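Local coordinates for protein PilX (Neisseria meningitidis, PDB 2OPE) that is a minor type IV pilin that probably takes its place in the pilus filament and modulates pilus-linked virulence traits such as bacterial aggregation and adhesion, at residues F26-P31 with S40-F45; S75-P80 with S106-L111; T87-M92 with R102-A107. All coordinates share one frame; numbering follows the deposited sequence.

Interaction 1. Residues F26-P31 with S40-F45; sequences FILKNP and SKLERF
Ile27 reaches across to helix 35-48 and meets Lys41, Leu42 and Phe45, so most of the apolar packing runs through this one side chain. CG2, set opposite the backbone N by the first torsion, lies 3.9 Å from Lys41 CB and 4.0 Å from Leu42 CG, whereas the other branch carries CD1 out to 3.7 Å from Phe45 CB. The long branch is extended (chi2 179°), which brings its terminal methyl to the root of the Phe45 ring, near CG and CD1. Beside it, Leu28 CD2 approaches Leu42 CD1 at 3.9 Å, the two leucines meeting at about a right angle.

Polar contact between the segments passes through water. Lys41 extends along the flank of the apolar patch, and its NZ donates to a water at 3.2 Å; the same water makes a weak bond to Phe26 O. The ammonium group also forms a salt bridge with Asp33 in the turn between the helices. The side chain of Asn30 is held there too, its OD1 accepting from the backbone N of Leu32 and Asp33.

The contact joins the C-terminal end of helix 5-28 to helix 35-48, which lies between the N-terminal helix and the sheet, the αβ-loop position of type IV pilins. Leu42 continues inward onto Phe65 and Tyr74 of strands 59-65 and 74-80, while Phe45 also touches Ile22 and Ser23, farther back on helix 5-28.

Interaction 2. Residues S75-P80 with S106-L111; sequences SLVGVP and SARAHL
Val77 points from strand 74-80 at the last turn of helix 104-109, and its two methyls touch different parts of it. CG1 packs 4.1 Å from Ala107 CB and also borders the CG methylene of Arg108. CG2 comes to the edge of the His110 ring, near the ring plane, with 3.4 Å between it and CE1.

His110 itself leaves the helix with positive phi (56°), in a Schellman motif whose backbone bonds run from His110 N to Ala107 O and from Leu111 N to Ser106 O. Its side chain folds back as well: ND1 donates to Ala107 O at 2.7 Å, with that oxygen almost exactly in the plane of the imidazole. Ala107 O therefore accepts from both the backbone N and ring ND1 of His110. Ser75 OG lies 2.9 Å from His110 NE2, coming in obliquely and well off the ring plane, and Trp91 stacks on the ring.

Arg108, extended from CG to NE, passes across Val77 and brings NH2 to 3.6 Å from Val79 CG2. The other methyl of Val79, CG1, is 3.9 Å from Ala107 CB.

Small and branched apolar groups thus make the close fit between helix and strand, while polar atoms gather at the helix end. There the two donors of His110 grip a single carbonyl oxygen, and the ND1 bond holds the imidazole in place with its edge against Val77.

Interaction 3. Residues T87-M92 with R102-A107; sequences TLSVWM and RDAASA
Ser89 faces the first turn of helix 104-109, with its CB 3.7 Å from Ala107 CB and its hydroxyl beside Ala104. A first torsion of -53° turns OG back along its own chain, where it donates to Thr87 O at 2.8 Å; the donor is tilted about 32° from the carbonyl plane. The nearby Ala104 N is not bonded to OG, the angle being poor. Thr87 O also receives a CA-H...O contact from Asp103, with 3.3 Å between that oxygen and Asp103 CA.

Asp103 is the N-cap of the helix. Its OD2 accepts from Ser106 N at 2.8 Å, the donor lying on the anti side and tilted 34° out of the carboxylate plane. This bond ties the carboxylate to the helix start.

Arg102 has a folded side chain. Bends at chi2 and chi3 swing the guanidinium back beside Leu88, whose CD2 sits over one face of it, 3.9 Å from NH1. The two side chains run alongside each other in the same direction. At the other end of the contact, Trp91 CG lies between its backbone N and carbonyl carbon; CB is 3.8 Å from Ala107 O, and the CG-CD1 side of the indole approaches the Ala107 backbone obliquely. Its NE1 is bonded to Leu111 O.

Strand 89-93 therefore has helix 104-109 on one face and helix 5-28 on the other, where Val90 and Met92 touch Met16. Within the sheet it pairs with strands 74-80 and 98-101, and Trp91 stacks with Tyr99 of the latter.

In the fold
Interactions 2 and 3 form one continuous region, their centres 5 Å apart. Both pack helix 104-109 against the antiparallel sheet, sharing Ser106 and Ala107, and their strands 74-80 and 89-93 are neighbours joined by a probable hydrogen bond from Gly78 N to Val90 O (2.7 Å). Interaction 1 is separate: its centre lies 20 Å from that of interaction 2 and 24 Å from that of interaction 3, on the opposite side of the chain's centre from the latter. Helix 5-28 and strand 74-80 connect the regions, since Leu76 rests on that helix while Leu28 and Leu42 touch Tyr74. This long N-terminal helix packed against an antiparallel sheet is the type IV pilin architecture.

Interaction 1. Residues F26-P31 with S40-F45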
loop_
_atom_site.group_PDB
_atom_site.type_symbol
_atom_site.label_atom_id
_atom_site.label_comp_id
_atom_site.label_asym_id
_atom_site.label_seq_id
_atom_site.Cartn_x
_atom_site.Cartn_y
_atom_site.Cartn_z
ATOM N N PHE A 26 -14.587 -6.155 2.657
ATOM C CA PHE A 26 -14.845 -7.468 2.114
ATOM C C PHE A 26 -13.927 -8.534 2.689
ATOM O O PHE A 26 -14.265 -9.697 2.651
ATOM C CB PHE A 26 -14.805 -7.465 0.556
ATOM C CG PHE A 26 -15.961 -6.679 -0.055
ATOM C CD1 PHE A 26 -17.185 -7.299 -0.337
ATOM C CD2 PHE A 26 -15.861 -5.314 -0.279
ATOM C CE1 PHE A 26 -18.239 -6.581 -0.860
ATOM C CE2 PHE A 26 -16.929 -4.600 -0.821
ATOM C CZ PHE A 26 -18.090 -5.229 -1.120
ATOM N N ILE A 27 -12.756 -8.190 3.198
ATOM C CA ILE A 27 -11.906 -9.262 3.710
ATOM C C ILE A 27 -11.838 -9.276 5.255
ATOM O O ILE A 27 -12.144 -10.299 5.896
ATOM C CB ILE A 27 -10.513 -9.253 3.064
ATOM C CG1 ILE A 27 -10.676 -9.364 1.546
ATOM C CG2 ILE A 27 -9.644 -10.446 3.605
ATOM C CD1 ILE A 27 -9.363 -9.352 0.746
ATOM N N LEU A 28 -11.454 -8.134 5.827
ATOM C CA LEU A 28 -11.391 -7.970 7.265
ATOM C C LEU A 28 -12.751 -8.214 7.925
ATOM O O LEU A 28 -12.826 -8.742 9.050
ATOM C CB LEU A 28 -10.892 -6.567 7.606
ATOM C CG LEU A 28 -9.481 -6.264 7.093
ATOM C CD1 LEU A 28 -8.950 -5.058 7.836
ATOM C CD2 LEU A 28 -8.554 -7.450 7.280
ATOM N N LYS A 29 -13.814 -7.890 7.198
ATOM C CA LYS A 29 -15.149 -7.827 7.769
ATOM C C LYS A 29 -15.799 -9.199 7.895
ATOM O O LYS A 29 -16.745 -9.368 8.646
ATOM C CB LYS A 29 -16.026 -6.912 6.911
ATOM C CG LYS A 29 -17.090 -6.168 7.623
ATOM C CD LYS A 29 -17.991 -5.459 6.620
ATOM C CE LYS A 29 -18.787 -4.345 7.262
ATOM N NZ LYS A 29 -19.756 -3.675 6.300
ATOM N N ASN A 30 -15.298 -10.174 7.159
ATOM C CA ASN A 30 -15.734 -11.548 7.316
ATOM C C ASN A 30 -15.703 -11.912 8.805
ATOM O O ASN A 30 -14.654 -11.809 9.474
ATOM C CB ASN A 30 -14.836 -12.476 6.503
ATOM C CG ASN A 30 -15.365 -13.879 6.430
ATOM O OD1 ASN A 30 -15.389 -14.580 7.437
ATOM N ND2 ASN A 30 -15.768 -14.318 5.226
ATOM N N PRO A 31 -16.868 -12.345 9.322
ATOM C CA PRO A 31 -17.107 -12.553 10.719
ATOM C C PRO A 31 -16.367 -13.758 11.243
ATOM O O PRO A 31 -15.971 -13.755 12.409
ATOM C CB PRO A 31 -18.625 -12.806 10.787
ATOM C CG PRO A 31 -18.996 -13.280 9.441
ATOM C CD PRO A 31 -18.047 -12.664 8.488
ATOM N N SER A 40 -3.906 -14.803 4.039
ATOM C CA SER A 40 -3.635 -15.203 2.652
ATOM C C SER A 40 -4.610 -14.586 1.671
ATOM O O SER A 40 -4.228 -14.248 0.556
ATOM C CB SER A 40 -3.520 -16.739 2.454
ATOM O OG SER A 40 -4.489 -17.430 3.192
ATOM N N LYS A 41 -5.871 -14.459 2.071
ATOM C CA LYS A 41 -6.826 -13.673 1.261
ATOM C C LYS A 41 -6.341 -12.237 1.003
ATOM O O LYS A 41 -6.315 -11.796 -0.150
ATOM C CB LYS A 41 -8.223 -13.693 1.863
ATOM C CG LYS A 41 -9.007 -15.003 1.604
ATOM C CD LYS A 41 -10.388 -14.891 2.224
ATOM C CE LYS A 41 -11.251 -16.184 2.100
ATOM N NZ LYS A 41 -12.509 -16.055 2.923
ATOM N N LEU A 42 -5.877 -11.529 2.028
ATOM C CA LEU A 42 -5.360 -10.192 1.770
ATOM C C LEU A 42 -4.258 -10.213 0.722
ATOM O O LEU A 42 -4.253 -9.402 -0.211
ATOM C CB LEU A 42 -4.827 -9.544 3.064
ATOM C CG LEU A 42 -5.937 -9.078 4.022
ATOM C CD1 LEU A 42 -5.389 -8.889 5.443
ATOM C CD2 LEU A 42 -6.645 -7.818 3.511
ATOM N N GLU A 43 -3.312 -11.141 0.906
ATOM C CA GLU A 43 -2.146 -11.318 0.030
ATOM C C GLU A 43 -2.535 -11.656 -1.411
ATOM O O GLU A 43 -1.963 -11.118 -2.346
ATOM C CB GLU A 43 -1.156 -12.355 0.642
ATOM C CG GLU A 43 -0.555 -11.897 2.003
ATOM C CD GLU A 43 0.282 -12.967 2.706
ATOM O OE1 GLU A 43 0.200 -14.159 2.347
ATOM O OE2 GLU A 43 1.045 -12.619 3.634
ATOM N N ARG A 44 -3.481 -12.561 -1.605
ATOM C CA ARG A 44 -3.958 -12.879 -2.958
ATOM C C ARG A 44 -4.684 -11.713 -3.575
ATOM O O ARG A 44 -4.503 -11.419 -4.741
ATOM C CB ARG A 44 -4.913 -14.069 -2.929
ATOM C CG ARG A 44 -4.299 -15.322 -3.432
ATOM C CD ARG A 44 -5.235 -16.479 -3.268
ATOM N NE ARG A 44 -5.491 -16.708 -1.854
ATOM C CZ ARG A 44 -4.899 -17.668 -1.158
ATOM N NH1 ARG A 44 -5.190 -17.826 0.135
ATOM N NH2 ARG A 44 -4.032 -18.486 -1.770
ATOM N N PHE A 45 -5.552 -11.073 -2.801
ATOM C CA PHE A 45 -6.378 -10.022 -3.348
ATOM C C PHE A 45 -5.499 -8.861 -3.792
ATOM O O PHE A 45 -5.551 -8.432 -4.931
ATOM C CB PHE A 45 -7.429 -9.498 -2.360
ATOM C CG PHE A 45 -8.129 -8.275 -2.884
ATOM C CD1 PHE A 45 -8.015 -7.033 -2.232
ATOM C CD2 PHE A 45 -8.768 -8.325 -4.102
ATOM C CE1 PHE A 45 -8.628 -5.901 -2.759
ATOM C CE2 PHE A 45 -9.376 -7.196 -4.634
ATOM C CZ PHE A 45 -9.303 -5.982 -3.964
HETATM O O HOH W 1 -13.722 -13.136 2.378
#

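Interaction 2. Residues S75-P80 with S106-L111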
loop_
_atom_site.group_PDB
_atom_site.type_symbol
_atom_site.label_atom_id
_atom_site.label_comp_id
_atom_site.label_asym_id
_atom_site.label_seq_id
_atom_site.Cartn_x
_atom_site.Cartn_y
_atom_site.Cartn_z
ATOM N N SER A 75 -0.328 -2.981 6.519
ATOM C CA SER A 75 -0.122 -1.792 5.729
ATOM C C SER A 75 0.052 -2.158 4.250
ATOM O O SER A 75 0.421 -3.285 3.902
ATOM C CB SER A 75 1.094 -1.059 6.239
ATOM O OG SER A 75 2.195 -1.886 6.159
ATOM N N LEU A 76 -0.249 -1.202 3.388
ATOM C CA LEU A 76 -0.031 -1.355 1.983
ATOM C C LEU A 76 1.159 -0.508 1.601
ATOM O O LEU A 76 1.271 0.638 2.011
ATOM C CB LEU A 76 -1.264 -0.899 1.206
ATOM C CG LEU A 76 -2.584 -1.609 1.474
ATOM C CD1 LEU A 76 -3.761 -0.865 0.753
ATOM C CD2 LEU A 76 -2.484 -3.047 1.020
ATOM N N VAL A 77 2.043 -1.072 0.794
ATOM C CA VAL A 77 3.195 -0.346 0.260
ATOM C C VAL A 77 3.046 -0.200 -1.279
ATOM O O VAL A 77 2.748 -1.146 -1.983
ATOM C CB VAL A 77 4.500 -1.104 0.662
ATOM C CG1 VAL A 77 5.715 -0.537 0.033
ATOM C CG2 VAL A 77 4.651 -1.124 2.182
ATOM N N GLY A 78 3.188 1.008 -1.809
ATOM C CA GLY A 78 3.073 1.176 -3.258
ATOM C C GLY A 78 4.421 1.706 -3.715
ATOM O O GLY A 78 4.851 2.763 -3.265
ATOM N N VAL A 79 5.131 0.982 -4.577
ATOM C CA VAL A 79 6.432 1.505 -5.008
ATOM C C VAL A 79 6.622 1.314 -6.491
ATOM O O VAL A 79 5.977 0.448 -7.116
ATOM C CB VAL A 79 7.608 0.872 -4.212
ATOM C CG1 VAL A 79 7.441 1.181 -2.723
ATOM C CG2 VAL A 79 7.764 -0.680 -4.500
ATOM N N PRO A 80 7.482 2.144 -7.084
ATOM C CA PRO A 80 7.691 2.081 -8.515
ATOM C C PRO A 80 8.347 0.752 -8.908
ATOM O O PRO A 80 9.143 0.232 -8.142
ATOM C CB PRO A 80 8.657 3.247 -8.761
ATOM C CG PRO A 80 8.502 4.136 -7.565
ATOM C CD PRO A 80 8.234 3.244 -6.450
ATOM N N SER A 106 11.708 4.515 2.076
ATOM C CA SER A 106 10.863 5.164 3.100
ATOM C C SER A 106 9.438 4.557 3.178
ATOM O O SER A 106 8.821 4.524 4.248
ATOM C CB SER A 106 10.720 6.672 2.811
ATOM O OG SER A 106 11.966 7.328 2.632
ATOM N N ALA A 107 8.891 4.150 2.027
ATOM C CA ALA A 107 7.612 3.432 2.006
ATOM C C ALA A 107 7.753 2.043 2.652
ATOM O O ALA A 107 6.919 1.647 3.469
ATOM C CB ALA A 107 7.088 3.313 0.581
ATOM N N ARG A 108 8.812 1.305 2.319
ATOM C CA ARG A 108 8.990 -0.015 2.923
ATOM C C ARG A 108 9.261 0.091 4.407
ATOM O O ARG A 108 8.917 -0.839 5.162
ATOM C CB ARG A 108 10.089 -0.821 2.240
ATOM C CG ARG A 108 9.793 -1.109 0.761
ATOM C CD ARG A 108 10.835 -2.052 0.143
ATOM N NE ARG A 108 10.452 -2.411 -1.229
ATOM C CZ ARG A 108 9.464 -3.252 -1.557
ATOM N NH1 ARG A 108 8.697 -3.859 -0.616
ATOM N NH2 ARG A 108 9.239 -3.489 -2.845
ATOM N N ALA A 109 9.858 1.214 4.815
ATOM C CA ALA A 109 10.123 1.507 6.248
ATOM C C ALA A 109 8.924 2.164 7.017
ATOM O O ALA A 109 8.926 2.238 8.270
ATOM C CB ALA A 109 11.410 2.303 6.424
ATOM N N HIS A 110 7.873 2.531 6.274
ATOM C CA HIS A 110 6.663 3.103 6.871
ATOM C C HIS A 110 7.009 4.302 7.683
ATOM O O HIS A 110 6.541 4.470 8.805
ATOM C CB HIS A 110 5.869 2.121 7.749
ATOM C CG HIS A 110 5.591 0.822 7.082
ATOM N ND1 HIS A 110 5.857 0.610 5.751
ATOM C CD2 HIS A 110 5.072 -0.331 7.547
ATOM C CE1 HIS A 110 5.511 -0.619 5.418
ATOM N NE2 HIS A 110 5.044 -1.214 6.493
ATOM N N LEU A 111 7.861 5.134 7.116
ATOM C CA LEU A 111 8.215 6.374 7.777
ATOM C C LEU A 111 7.003 7.318 7.703
ATOM O O LEU A 111 6.173 7.216 6.776
ATOM C CB LEU A 111 9.463 6.973 7.122
ATOM C CG LEU A 111 10.789 6.187 7.370
ATOM C CD1 LEU A 111 12.010 6.880 6.720
ATOM C CD2 LEU A 111 11.100 5.871 8.841
#

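Interaction 3. Residues T87-M92 with R102-A107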
loop_
_atom_site.group_PDB
_atom_site.type_symbol
_atom_site.label_atom_id
_atom_site.label_comp_id
_atom_site.label_asym_id
_atom_site.label_seq_id
_atom_site.Cartn_x
_atom_site.Cartn_y
_atom_site.Cartn_z
ATOM N N THR A 87 10.704 7.294 -8.374
ATOM C CA THR A 87 11.055 7.179 -6.948
ATOM C C THR A 87 9.875 7.345 -5.945
ATOM O O THR A 87 9.812 6.649 -4.909
ATOM C CB THR A 87 12.119 8.232 -6.558
ATOM O OG1 THR A 87 11.664 9.518 -6.992
ATOM C CG2 THR A 87 13.512 7.928 -7.196
ATOM N N LEU A 88 8.969 8.277 -6.249
ATOM C CA LEU A 88 7.896 8.619 -5.342
ATOM C C LEU A 88 7.126 7.354 -5.044
ATOM O O LEU A 88 6.837 6.573 -5.955
ATOM C CB LEU A 88 6.953 9.686 -5.944
ATOM C CG LEU A 88 7.522 11.079 -6.273
ATOM C CD1 LEU A 88 6.486 12.051 -6.793
ATOM C CD2 LEU A 88 8.300 11.669 -5.092
ATOM N N SER A 89 6.741 7.197 -3.779
ATOM C CA SER A 89 6.045 6.002 -3.347
ATOM C C SER A 89 4.907 6.375 -2.398
ATOM O O SER A 89 4.665 7.557 -2.148
ATOM C CB SER A 89 7.029 5.031 -2.705
ATOM O OG SER A 89 8.122 4.797 -3.596
ATOM N N VAL A 90 4.191 5.363 -1.897
ATOM C CA VAL A 90 3.091 5.560 -0.957
ATOM C C VAL A 90 3.103 4.382 0.015
ATOM O O VAL A 90 3.487 3.256 -0.388
ATOM C CB VAL A 90 1.758 5.597 -1.731
ATOM C CG1 VAL A 90 0.565 5.516 -0.830
ATOM C CG2 VAL A 90 1.694 6.851 -2.617
ATOM N N TRP A 91 2.725 4.615 1.285
ATOM C CA TRP A 91 2.284 3.495 2.121
ATOM C C TRP A 91 1.045 3.897 2.905
ATOM O O TRP A 91 0.748 5.088 3.047
ATOM C CB TRP A 91 3.407 2.923 3.033
ATOM C CG TRP A 91 3.744 3.790 4.231
ATOM C CD1 TRP A 91 4.582 4.874 4.251
ATOM C CD2 TRP A 91 3.217 3.663 5.573
ATOM N NE1 TRP A 91 4.626 5.417 5.525
ATOM C CE2 TRP A 91 3.776 4.711 6.344
ATOM C CE3 TRP A 91 2.293 2.796 6.181
ATOM C CZ2 TRP A 91 3.453 4.898 7.702
ATOM C CZ3 TRP A 91 1.998 2.977 7.516
ATOM C CH2 TRP A 91 2.569 4.024 8.261
ATOM N N MET A 92 0.320 2.909 3.419
ATOM C CA MET A 92 -0.817 3.185 4.307
ATOM C C MET A 92 -1.184 2.017 5.256
ATOM O O MET A 92 -0.824 0.846 5.036
ATOM C CB MET A 92 -2.051 3.715 3.497
ATOM C CG MET A 92 -2.578 2.717 2.437
ATOM S SD MET A 92 -3.920 3.265 1.358
ATOM C CE MET A 92 -3.287 4.717 0.523
ATOM N N ARG A 102 9.038 10.004 -0.527
ATOM C CA ARG A 102 9.973 10.569 -1.507
ATOM C C ARG A 102 10.792 9.481 -2.171
ATOM O O ARG A 102 11.351 9.721 -3.231
ATOM C CB ARG A 102 10.863 11.660 -0.904
ATOM C CG ARG A 102 10.113 12.966 -0.496
ATOM C CD ARG A 102 9.570 13.800 -1.681
ATOM N NE ARG A 102 10.654 14.272 -2.555
ATOM C CZ ARG A 102 10.500 14.967 -3.689
ATOM N NH1 ARG A 102 9.299 15.309 -4.146
ATOM N NH2 ARG A 102 11.570 15.323 -4.380
ATOM N N ASP A 103 10.787 8.275 -1.593
ATOM C CA ASP A 103 11.549 7.113 -2.125
ATOM C C ASP A 103 10.949 5.823 -1.612
ATOM O O ASP A 103 10.388 5.809 -0.510
ATOM C CB ASP A 103 12.984 7.158 -1.655
ATOM C CG ASP A 103 13.089 7.402 -0.161
ATOM O OD1 ASP A 103 13.068 8.578 0.235
ATOM O OD2 ASP A 103 13.154 6.432 0.635
ATOM N N ALA A 104 11.110 4.744 -2.390
ATOM C CA ALA A 104 10.663 3.384 -2.044
ATOM C C ALA A 104 11.129 2.839 -0.694
ATOM O O ALA A 104 10.356 2.183 -0.013
ATOM C CB ALA A 104 11.042 2.375 -3.177
ATOM N N ALA A 105 12.378 3.106 -0.307
ATOM C CA ALA A 105 12.867 2.671 0.971
ATOM C C ALA A 105 11.993 3.207 2.091
ATOM O O ALA A 105 11.596 2.435 2.968
ATOM C CB ALA A 105 14.309 3.107 1.182
ATOM N N SER A 106 11.708 4.515 2.076
ATOM C CA SER A 106 10.863 5.164 3.100
ATOM C C SER A 106 9.438 4.557 3.178
ATOM O O SER A 106 8.821 4.524 4.248
ATOM C CB SER A 106 10.720 6.672 2.811
ATOM O OG SER A 106 11.966 7.328 2.632
ATOM N N ALA A 107 8.891 4.150 2.027
ATOM C CA ALA A 107 7.612 3.432 2.006
ATOM C C ALA A 107 7.753 2.043 2.652
ATOM O O ALA A 107 6.919 1.647 3.469
ATOM C CB ALA A 107 7.088 3.313 0.581
#